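Long-range contacts in tannase (Fusobacterium nucleatum subsp. nucleatum ATCC 25586, PDB 6YQ4), which is a tannase active on gallotannins that probably hydrolyses their galloyl esters, has an alpha/beta-hydrolase-like fold, and binds a magnesium ion: residues F10-Y15 with D150-G155; I16-K21 with A31-I36; M49-P54 with V143-L148. One frame throughout, in Å; residues are numbered along the deposited sequence.

Contact 1 (F10-Y15 with D150-G155). With MG (magnesium ion), chain E.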
loop_
_atom_site.group_PDB
_atom_site.type_symbol
_atom_site.label_atom_id
_atom_site.label_comp_id
_atom_site.label_asym_id
_atom_site.label_seq_id
_atom_site.Cartn_x
_atom_site.Cartn_y
_atom_site.Cartn_z
ATOM N N PHE A 10 19.448 14.761 -15.471
ATOM C CA PHE A 10 18.670 14.060 -16.476
ATOM C C PHE A 10 19.045 14.556 -17.865
ATOM O O PHE A 10 19.078 15.765 -18.123
ATOM C CB PHE A 10 17.189 14.291 -16.192
ATOM C CG PHE A 10 16.269 13.832 -17.270
ATOM C CD1 PHE A 10 15.866 12.510 -17.336
ATOM C CD2 PHE A 10 15.771 14.733 -18.198
ATOM C CE1 PHE A 10 14.996 12.086 -18.326
ATOM C CE2 PHE A 10 14.907 14.321 -19.184
ATOM C CZ PHE A 10 14.515 12.991 -19.251
ATOM N N ASN A 11 19.308 13.617 -18.762
ATOM C CA ASN A 11 19.714 13.946 -20.117
ATOM C C ASN A 11 18.544 13.747 -21.068
ATOM O O ASN A 11 18.234 12.603 -21.427
ATOM C CB ASN A 11 20.902 13.078 -20.532
ATOM C CG ASN A 11 21.633 13.648 -21.702
ATOM O OD1 ASN A 11 21.018 14.166 -22.632
ATOM N ND2 ASN A 11 22.957 13.587 -21.660
ATOM N N PRO A 12 17.870 14.811 -21.511
ATOM C CA PRO A 12 16.727 14.643 -22.425
ATOM C C PRO A 12 17.111 14.094 -23.788
ATOM O O PRO A 12 16.216 13.822 -24.600
ATOM C CB PRO A 12 16.157 16.075 -22.554
ATOM C CG PRO A 12 16.766 16.857 -21.430
ATOM C CD PRO A 12 18.108 16.222 -21.175
ATOM N N ASP A 13 18.404 13.928 -24.066
ATOM C CA ASP A 13 18.864 13.425 -25.350
ATOM C C ASP A 13 19.129 11.925 -25.357
ATOM O O ASP A 13 19.263 11.353 -26.442
ATOM C CB ASP A 13 20.136 14.166 -25.783
ATOM C CG ASP A 13 19.862 15.602 -26.188
ATOM O OD1 ASP A 13 20.833 16.390 -26.332
ATOM O OD2 ASP A 13 18.668 15.935 -26.366
ATOM N N LYS A 14 19.201 11.272 -24.191
ATOM C CA LYS A 14 19.539 9.844 -24.104
ATOM C C LYS A 14 18.252 9.049 -23.901
ATOM O O LYS A 14 17.885 8.702 -22.781
ATOM C CB LYS A 14 20.545 9.574 -22.987
ATOM C CG LYS A 14 20.832 8.079 -22.730
ATOM C CD LYS A 14 21.240 7.329 -24.009
ATOM C CE LYS A 14 20.558 5.963 -24.120
ATOM N NZ LYS A 14 20.538 5.465 -25.531
ATOM N N TYR A 15 17.580 8.730 -25.002
ATOM C CA TYR A 15 16.308 8.026 -24.956
ATOM C C TYR A 15 16.230 7.039 -26.109
ATOM O O TYR A 15 16.978 7.137 -27.083
ATOM C CB TYR A 15 15.124 8.996 -25.056
ATOM C CG TYR A 15 15.076 9.732 -26.389
ATOM C CD1 TYR A 15 14.363 9.220 -27.477
ATOM C CD2 TYR A 15 15.742 10.940 -26.557
ATOM C CE1 TYR A 15 14.310 9.900 -28.681
ATOM C CE2 TYR A 15 15.705 11.614 -27.762
ATOM C CZ TYR A 15 14.990 11.091 -28.817
ATOM O OH TYR A 15 14.958 11.777 -30.013
ATOM N N ASP A 150 13.535 18.881 -12.357
ATOM C CA ASP A 150 12.254 19.384 -12.847
ATOM C C ASP A 150 12.449 20.382 -13.981
ATOM O O ASP A 150 11.736 20.331 -14.991
ATOM C CB ASP A 150 11.463 20.015 -11.696
ATOM C CG ASP A 150 10.002 20.275 -12.054
ATOM O OD1 ASP A 150 9.329 21.023 -11.306
ATOM O OD2 ASP A 150 9.530 19.732 -13.076
ATOM N N GLU A 151 13.434 21.275 -13.849
ATOM C CA GLU A 151 13.544 22.376 -14.798
ATOM C C GLU A 151 13.964 21.890 -16.172
ATOM O O GLU A 151 13.639 22.525 -17.179
ATOM C CB GLU A 151 14.517 23.428 -14.277
ATOM C CG GLU A 151 13.976 24.145 -13.036
ATOM C CD GLU A 151 14.939 25.181 -12.472
ATOM O OE1 GLU A 151 16.080 25.289 -12.985
ATOM O OE2 GLU A 151 14.547 25.895 -11.521
ATOM N N VAL A 152 14.650 20.758 -16.249
ATOM C CA VAL A 152 15.078 20.254 -17.540
ATOM C C VAL A 152 14.214 19.090 -18.028
ATOM O O VAL A 152 14.208 18.802 -19.235
ATOM C CB VAL A 152 16.574 19.869 -17.479
ATOM C CG1 VAL A 152 16.798 18.673 -16.549
ATOM C CG2 VAL A 152 17.122 19.625 -18.872
ATOM N N MET A 153 13.464 18.441 -17.146
ATOM C CA MET A 153 12.627 17.307 -17.531
ATOM C C MET A 153 11.202 17.764 -17.816
ATOM O O MET A 153 10.650 18.579 -17.066
ATOM C CB MET A 153 12.607 16.240 -16.432
ATOM C CG MET A 153 11.737 15.005 -16.733
ATOM S SD MET A 153 11.768 13.729 -15.432
ATOM C CE MET A 153 13.523 13.737 -15.072
ATOM N N PRO A 154 10.592 17.279 -18.898
ATOM C CA PRO A 154 9.189 17.621 -19.157
ATOM C C PRO A 154 8.292 17.203 -18.002
ATOM O O PRO A 154 8.585 16.266 -17.251
ATOM C CB PRO A 154 8.866 16.842 -20.443
ATOM C CG PRO A 154 10.182 16.724 -21.147
ATOM C CD PRO A 154 11.219 16.591 -20.043
ATOM N N GLY A 155 7.197 17.924 -17.854
ATOM C CA GLY A 155 6.265 17.677 -16.766
ATOM C C GLY A 155 6.465 18.630 -15.605
ATOM O O GLY A 155 7.275 19.559 -15.638
HETATM MG MG MG E . 9.368 19.643 -15.499
#
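Met-153 lays its methyl group on the ring of Phe-10. Met-153 CE stands 3.7 Å from the Phe-10 ring centroid and 23° off the ring normal, a CH-pi contact over one face. Met-153 CE sits toward the rim, 3.5 Å from Phe-10 CD1. Met-153 SD lies above the same face, 4.6 Å from the Phe-10 ring centroid, so the pair is also a Met-aromatic contact. Met-153 has CG anti to the backbone N (chi1 179°) and bends only at chi3, which turns CE onto the ring.

Val-152 adds two apolar contacts. Its CG1 lies at the edge of the Phe-10 ring, near the ring plane, and Val-152 CG2 meets Pro-12 CG at 3.8 Å.

Segment 150-155 lies in the loop between helix 134-148 and strand 160-163, which binds the magnesium ion. Asp-150 OD2 binds magnesium at 2.4 Å, and the backbone O of Asp-150 binds it too. The carbonyl O atoms of Met-153 and Gly-155 are further ligands. Met-153 thus gives its carbonyl O to the metal and its side chain to Phe-10.

An Asx turn shapes segment 10-15: Asn-11 OD1 accepts from Asp-13 N at 3.0 Å. Phe-10 N hydrogen-bonds to Asn-149 OD1, next to the metal site.

Contact 2 (I16-K21 with A31-I36)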
loop_
_atom_site.group_PDB
_atom_site.type_symbol
_atom_site.label_atom_id
_atom_site.label_comp_id
_atom_site.label_asym_id
_atom_site.label_seq_id
_atom_site.Cartn_x
_atom_site.Cartn_y
_atom_site.Cartn_z
ATOM N N ILE A 16 15.288 6.103 -26.007
ATOM C CA ILE A 16 14.893 5.260 -27.128
ATOM C C ILE A 16 13.451 5.590 -27.487
ATOM O O ILE A 16 12.606 5.764 -26.602
ATOM C CB ILE A 16 15.049 3.757 -26.819
ATOM C CG1 ILE A 16 16.491 3.424 -26.425
ATOM C CG2 ILE A 16 14.635 2.911 -28.028
ATOM C CD1 ILE A 16 16.634 2.026 -25.811
ATOM N N SER A 17 13.174 5.681 -28.787
ATOM C CA SER A 17 11.812 5.873 -29.274
ATOM C C SER A 17 11.088 4.536 -29.265
ATOM O O SER A 17 11.517 3.588 -29.935
ATOM C CB SER A 17 11.820 6.452 -30.683
ATOM O OG SER A 17 12.242 7.796 -30.676
ATOM N N LYS A 18 9.992 4.458 -28.514
ATOM C CA LYS A 18 9.189 3.249 -28.429
ATOM C C LYS A 18 7.741 3.595 -28.758
ATOM O O LYS A 18 7.393 4.759 -28.993
ATOM C CB LYS A 18 9.326 2.593 -27.044
ATOM C CG LYS A 18 10.745 2.100 -26.756
ATOM C CD LYS A 18 10.907 1.486 -25.378
ATOM C CE LYS A 18 12.251 0.735 -25.305
ATOM N NZ LYS A 18 12.248 -0.440 -24.357
ATOM N N GLU A 19 6.897 2.564 -28.807
ATOM C CA GLU A 19 5.488 2.746 -29.134
ATOM C C GLU A 19 4.716 1.520 -28.677
ATOM O O GLU A 19 5.292 0.464 -28.394
ATOM C CB GLU A 19 5.268 2.979 -30.633
ATOM C CG GLU A 19 5.810 1.861 -31.513
ATOM C CD GLU A 19 5.480 2.059 -32.979
ATOM O OE1 GLU A 19 4.854 3.086 -33.312
ATOM O OE2 GLU A 19 5.834 1.185 -33.797
ATOM N N ILE A 20 3.398 1.682 -28.595
ATOM C CA ILE A 20 2.503 0.586 -28.256
ATOM C C ILE A 20 1.119 0.972 -28.747
ATOM O O ILE A 20 0.747 2.149 -28.734
ATOM C CB ILE A 20 2.525 0.280 -26.735
ATOM C CG1 ILE A 20 1.676 -0.951 -26.418
ATOM C CG2 ILE A 20 2.046 1.476 -25.919
ATOM C CD1 ILE A 20 1.607 -1.259 -24.967
ATOM N N LYS A 21 0.369 -0.021 -29.211
ATOM C CA LYS A 21 -0.999 0.145 -29.680
ATOM C C LYS A 21 -1.912 -0.570 -28.696
ATOM O O LYS A 21 -1.709 -1.753 -28.411
ATOM C CB LYS A 21 -1.173 -0.418 -31.096
ATOM C CG LYS A 21 -0.057 -0.055 -32.094
ATOM C CD LYS A 21 1.146 -1.027 -32.045
ATOM C CE LYS A 21 2.479 -0.315 -32.339
ATOM N NZ LYS A 21 3.683 -1.093 -31.884
ATOM N N ALA A 31 11.582 6.718 -24.099
ATOM C CA ALA A 31 11.909 5.937 -22.916
ATOM C C ALA A 31 13.305 6.294 -22.430
ATOM O O ALA A 31 14.265 6.236 -23.206
ATOM C CB ALA A 31 11.827 4.438 -23.218
ATOM N N TYR A 32 13.409 6.659 -21.148
ATOM C CA TYR A 32 14.683 6.889 -20.459
ATOM C C TYR A 32 14.835 5.793 -19.402
ATOM O O TYR A 32 14.383 5.927 -18.269
ATOM C CB TYR A 32 14.719 8.269 -19.849
ATOM C CG TYR A 32 14.394 9.368 -20.830
ATOM C CD1 TYR A 32 15.409 10.161 -21.376
ATOM C CD2 TYR A 32 13.073 9.626 -21.212
ATOM C CE1 TYR A 32 15.116 11.188 -22.277
ATOM C CE2 TYR A 32 12.779 10.644 -22.132
ATOM C CZ TYR A 32 13.802 11.420 -22.647
ATOM O OH TYR A 32 13.505 12.428 -23.544
ATOM N N GLU A 33 15.482 4.699 -19.773
ATOM C CA GLU A 33 15.371 3.483 -18.990
ATOM C C GLU A 33 16.533 3.323 -18.019
ATOM O O GLU A 33 17.678 3.661 -18.333
ATOM C CB GLU A 33 15.255 2.272 -19.910
ATOM C CG GLU A 33 13.852 2.113 -20.474
ATOM C CD GLU A 33 13.833 1.585 -21.901
ATOM O OE1 GLU A 33 14.820 1.806 -22.648
ATOM O OE2 GLU A 33 12.812 0.964 -22.275
ATOM N N ASN A 34 16.195 2.840 -16.823
ATOM C CA ASN A 34 17.119 2.401 -15.775
ATOM C C ASN A 34 18.157 3.465 -15.425
ATOM O O ASN A 34 19.361 3.243 -15.464
ATOM C CB ASN A 34 17.759 1.063 -16.151
ATOM C CG ASN A 34 16.713 0.033 -16.565
ATOM O OD1 ASN A 34 16.505 -0.225 -17.755
ATOM N ND2 ASN A 34 15.990 -0.504 -15.575
ATOM N N ILE A 35 17.633 4.617 -15.029
ATOM C CA ILE A 35 18.416 5.720 -14.484
ATOM C C ILE A 35 18.704 5.452 -13.009
ATOM O O ILE A 35 17.781 5.271 -12.208
ATOM C CB ILE A 35 17.655 7.040 -14.646
ATOM C CG1 ILE A 35 17.540 7.418 -16.126
ATOM C CG2 ILE A 35 18.305 8.120 -13.791
ATOM C CD1 ILE A 35 16.228 8.034 -16.487
ATOM N N ILE A 36 19.981 5.433 -12.640
ATOM C CA ILE A 36 20.326 5.416 -11.223
ATOM C C ILE A 36 19.960 6.776 -10.636
ATOM O O ILE A 36 20.505 7.804 -11.047
ATOM C CB ILE A 36 21.815 5.094 -11.020
ATOM C CG1 ILE A 36 22.232 3.875 -11.860
ATOM C CG2 ILE A 36 22.117 4.830 -9.544
ATOM C CD1 ILE A 36 21.601 2.580 -11.407
#
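Ile-16 and Ala-31 form an antiparallel hydrogen-bonded pair, where the axes of segments 16-21 and 31-36 make an angle of 106° between their N-to-C directions. Ile-16 N gives to Ala-31 O at 3.0 Å, and Ala-31 N gives to Ile-16 O at 2.9 Å. The second bond is nearly straight, with an N-H...O angle of 175°. Further along strand 16-21 the pairing continues with the earlier part of strand 26-36. There Lys-18 bonds by its backbone to Tyr-29, and Ile-20 to Ile-27.

The side chains of Ile-16 and Ala-31 lie on one face of the sheet. Lys-18 and Glu-33 point toward the partner segments and come from opposite directions to meet. Lys-18 NZ donates to Glu-33 OE2 at 2.6 Å in a salt bridge. The oxygen uses its syn lone pair, on the side of OE1. The lysine chain is extended beyond CG, and this carries the ammonium group across to the carboxylate. A bend at chi2 of Glu-33 brings the carboxylate to Lys-18.

Aliphatic parts pack beside the ion pair. Lys-18 CD touches Ala-31 CB at 3.8 Å, so the aliphatic part of the lysine runs over the alanine methyl. Ile-16 CD1 lies against a carboxylate oxygen, 3.7 Å from Glu-33 OE1, and the two side chains cross at about a right angle. The ion pair is partly exposed, so solvent probably screens it in part.

Toward the neighbouring strand 48-54, Ala-31 touches Tyr-52 and Glu-33 touches Asn-50. Strand 16-21 is the outermost strand on this side of the nine-stranded mixed sheet. The contact belongs to a beta hairpin of strands 16-21 and 26-36, within the antiparallel N-terminal part of a sheet consistent with an alpha/beta-hydrolase fold.

Contact 3 (M49-P54 with V143-L148)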
loop_
_atom_site.group_PDB
_atom_site.type_symbol
_atom_site.label_atom_id
_atom_site.label_comp_id
_atom_site.label_asym_id
_atom_site.label_seq_id
_atom_site.Cartn_x
_atom_site.Cartn_y
_atom_site.Cartn_z
ATOM N N MET A 49 15.328 3.843 -11.999
ATOM C CA MET A 49 13.995 4.307 -12.363
ATOM C C MET A 49 13.860 4.491 -13.873
ATOM O O MET A 49 14.778 4.984 -14.534
ATOM C CB MET A 49 13.686 5.614 -11.647
ATOM C CG MET A 49 12.464 6.333 -12.138
ATOM S SD MET A 49 12.108 7.759 -11.070
ATOM C CE MET A 49 13.706 8.578 -11.041
ATOM N N ASN A 50 12.698 4.108 -14.405
ATOM C CA ASN A 50 12.345 4.303 -15.806
ATOM C C ASN A 50 11.427 5.508 -15.932
ATOM O O ASN A 50 10.429 5.609 -15.208
ATOM C CB ASN A 50 11.618 3.087 -16.379
ATOM C CG ASN A 50 12.486 1.869 -16.445
ATOM O OD1 ASN A 50 13.698 1.970 -16.579
ATOM N ND2 ASN A 50 11.867 0.697 -16.359
ATOM N N ILE A 51 11.739 6.392 -16.873
ATOM C CA ILE A 51 10.938 7.582 -17.136
ATOM C C ILE A 51 10.439 7.523 -18.574
ATOM O O ILE A 51 11.232 7.353 -19.505
ATOM C CB ILE A 51 11.741 8.866 -16.888
ATOM C CG1 ILE A 51 12.102 8.984 -15.408
ATOM C CG2 ILE A 51 10.958 10.078 -17.371
ATOM C CD1 ILE A 51 12.870 10.256 -15.103
ATOM N N TYR A 52 9.127 7.651 -18.748
ATOM C CA TYR A 52 8.487 7.633 -20.056
ATOM C C TYR A 52 7.782 8.960 -20.298
ATOM O O TYR A 52 7.005 9.423 -19.451
ATOM C CB TYR A 52 7.495 6.486 -20.149
ATOM C CG TYR A 52 8.117 5.157 -19.824
ATOM C CD1 TYR A 52 9.003 4.550 -20.710
ATOM C CD2 TYR A 52 7.841 4.512 -18.624
ATOM C CE1 TYR A 52 9.573 3.332 -20.422
ATOM C CE2 TYR A 52 8.406 3.294 -18.331
ATOM C CZ TYR A 52 9.266 2.707 -19.237
ATOM O OH TYR A 52 9.833 1.498 -18.939
ATOM N N ILE A 53 8.053 9.574 -21.442
ATOM C CA ILE A 53 7.456 10.868 -21.760
ATOM C C ILE A 53 6.759 10.793 -23.116
ATOM O O ILE A 53 7.363 10.321 -24.095
ATOM C CB ILE A 53 8.521 11.970 -21.750
ATOM C CG1 ILE A 53 9.343 11.889 -20.465
ATOM C CG2 ILE A 53 7.878 13.357 -21.962
ATOM C CD1 ILE A 53 10.259 13.083 -20.278
ATOM N N PRO A 54 5.505 11.241 -23.227
ATOM C CA PRO A 54 4.837 11.229 -24.536
ATOM C C PRO A 54 5.616 12.003 -25.596
ATOM O O PRO A 54 6.250 13.026 -25.321
ATOM C CB PRO A 54 3.480 11.873 -24.246
ATOM C CG PRO A 54 3.234 11.571 -22.794
ATOM C CD PRO A 54 4.595 11.666 -22.146
ATOM N N VAL A 143 11.822 10.519 -5.870
ATOM C CA VAL A 143 11.116 11.802 -5.902
ATOM C C VAL A 143 12.106 12.954 -5.889
ATOM O O VAL A 143 11.987 13.913 -6.665
ATOM C CB VAL A 143 10.125 11.912 -4.725
ATOM C CG1 VAL A 143 9.513 13.327 -4.654
ATOM C CG2 VAL A 143 9.027 10.916 -4.876
ATOM N N ARG A 144 13.097 12.883 -5.008
ATOM C CA ARG A 144 14.070 13.963 -4.925
ATOM C C ARG A 144 14.789 14.147 -6.256
ATOM O O ARG A 144 15.021 15.279 -6.694
ATOM C CB ARG A 144 15.045 13.679 -3.783
ATOM C CG ARG A 144 14.334 13.619 -2.446
ATOM C CD ARG A 144 15.269 13.417 -1.284
ATOM N NE ARG A 144 14.626 13.732 -0.012
ATOM C CZ ARG A 144 14.868 14.828 0.697
ATOM N NH1 ARG A 144 15.742 15.731 0.270
ATOM N NH2 ARG A 144 14.247 15.014 1.844
ATOM N N TYR A 145 15.115 13.036 -6.924
ATOM C CA TYR A 145 15.651 13.081 -8.281
ATOM C C TYR A 145 14.708 13.810 -9.229
ATOM O O TYR A 145 15.148 14.625 -10.049
ATOM C CB TYR A 145 15.910 11.656 -8.780
ATOM C CG TYR A 145 16.430 11.570 -10.194
ATOM C CD1 TYR A 145 17.799 11.441 -10.444
ATOM C CD2 TYR A 145 15.555 11.604 -11.278
ATOM C CE1 TYR A 145 18.279 11.371 -11.723
ATOM C CE2 TYR A 145 16.029 11.529 -12.566
ATOM C CZ TYR A 145 17.394 11.409 -12.787
ATOM O OH TYR A 145 17.864 11.344 -14.077
ATOM N N LEU A 146 13.409 13.513 -9.151
ATOM C CA LEU A 146 12.434 14.212 -9.988
ATOM C C LEU A 146 12.456 15.714 -9.753
ATOM O O LEU A 146 12.413 16.488 -10.716
ATOM C CB LEU A 146 11.036 13.668 -9.740
ATOM C CG LEU A 146 10.843 12.207 -10.133
ATOM C CD1 LEU A 146 9.366 11.845 -10.021
ATOM C CD2 LEU A 146 11.355 11.975 -11.526
ATOM N N TYR A 147 12.517 16.150 -8.485
ATOM C CA TYR A 147 12.537 17.591 -8.199
ATOM C C TYR A 147 13.821 18.241 -8.692
ATOM O O TYR A 147 13.784 19.317 -9.301
ATOM C CB TYR A 147 12.363 17.849 -6.696
ATOM C CG TYR A 147 10.913 17.850 -6.260
ATOM C CD1 TYR A 147 10.044 18.870 -6.656
ATOM C CD2 TYR A 147 10.402 16.821 -5.477
ATOM C CE1 TYR A 147 8.706 18.869 -6.266
ATOM C CE2 TYR A 147 9.066 16.812 -5.076
ATOM C CZ TYR A 147 8.222 17.834 -5.475
ATOM O OH TYR A 147 6.905 17.804 -5.077
ATOM N N LEU A 148 14.970 17.598 -8.440
ATOM C CA LEU A 148 16.256 18.134 -8.876
ATOM C C LEU A 148 16.296 18.380 -10.377
ATOM O O LEU A 148 16.944 19.331 -10.834
ATOM C CB LEU A 148 17.377 17.180 -8.463
ATOM C CG LEU A 148 18.798 17.703 -8.716
ATOM C CD1 LEU A 148 19.611 17.815 -7.442
ATOM C CD2 LEU A 148 19.513 16.803 -9.698
#
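Met-49 CE meets the ring of Tyr-145 at CD2, 3.6 Å away. The methyl comes in obliquely, and Tyr-145 CE2 and CG lie 4.1 Å from Met-49 CE. Leu-146 CD2 is 4.2 Å from Met-49 CE. Ile-51 CD1 touches both helix residues, at 4.2 Å from Tyr-145 CE2 and 4.2 Å from Leu-146 CD2. These four side chains make up the first shell.

Met-49 has CG anti to the backbone N (chi1 168°) and a bend at chi3, which swings CE to the ring.

Around them, Met-49 and Leu-146 both pack on Ala-112 of strand 110-114. Tyr-145 also touches Ile-35 of strand 26-36, and Ile-51 touches Met-153 of the magnesium site. Elsewhere on the helix, Arg-144 forms a salt bridge with Asp-198, and Tyr-147 OH hydrogen-bonds to Asp-199 O.

Helix 134-148 thus packs on the mixed sheet at strands 48-54 and 110-114, consistent with an alpha/beta-hydrolase fold. The strand and helix axes are 11.4 Å apart, and their directions differ by 44°. Long side chains bridge this distance. All four touching residues are buried. With no polar bond between the segments, the contact rests on shape and on burial of methyl groups and a ring.

Contacts 1 and 3 are closest, with centres about 8 Å apart. The centre of contact 2 lies about 13 Å from that of contact 1 and 12 Å from that of contact 3. Along the chain, contact 1 closes a loop that contains the other two, and contact 2 closes before contact 3 opens. Strands 26-36 and 48-54 are neighbours in the mixed sheet, joined by a probable hydrogen bond from Tyr-32 N to Ile-51 O. Helix 134-148 leads into the loop that binds magnesium. Met-153 CE touches Ile-51 CD1 at 3.5 Å, joining contacts 1 and 3. A hydrogen bond between Pro-12 O and Tyr-32 OH joins contacts 1 and 2. The N-terminal segment, sheet edge, helix and metal-binding loop thus form one continuous packed region.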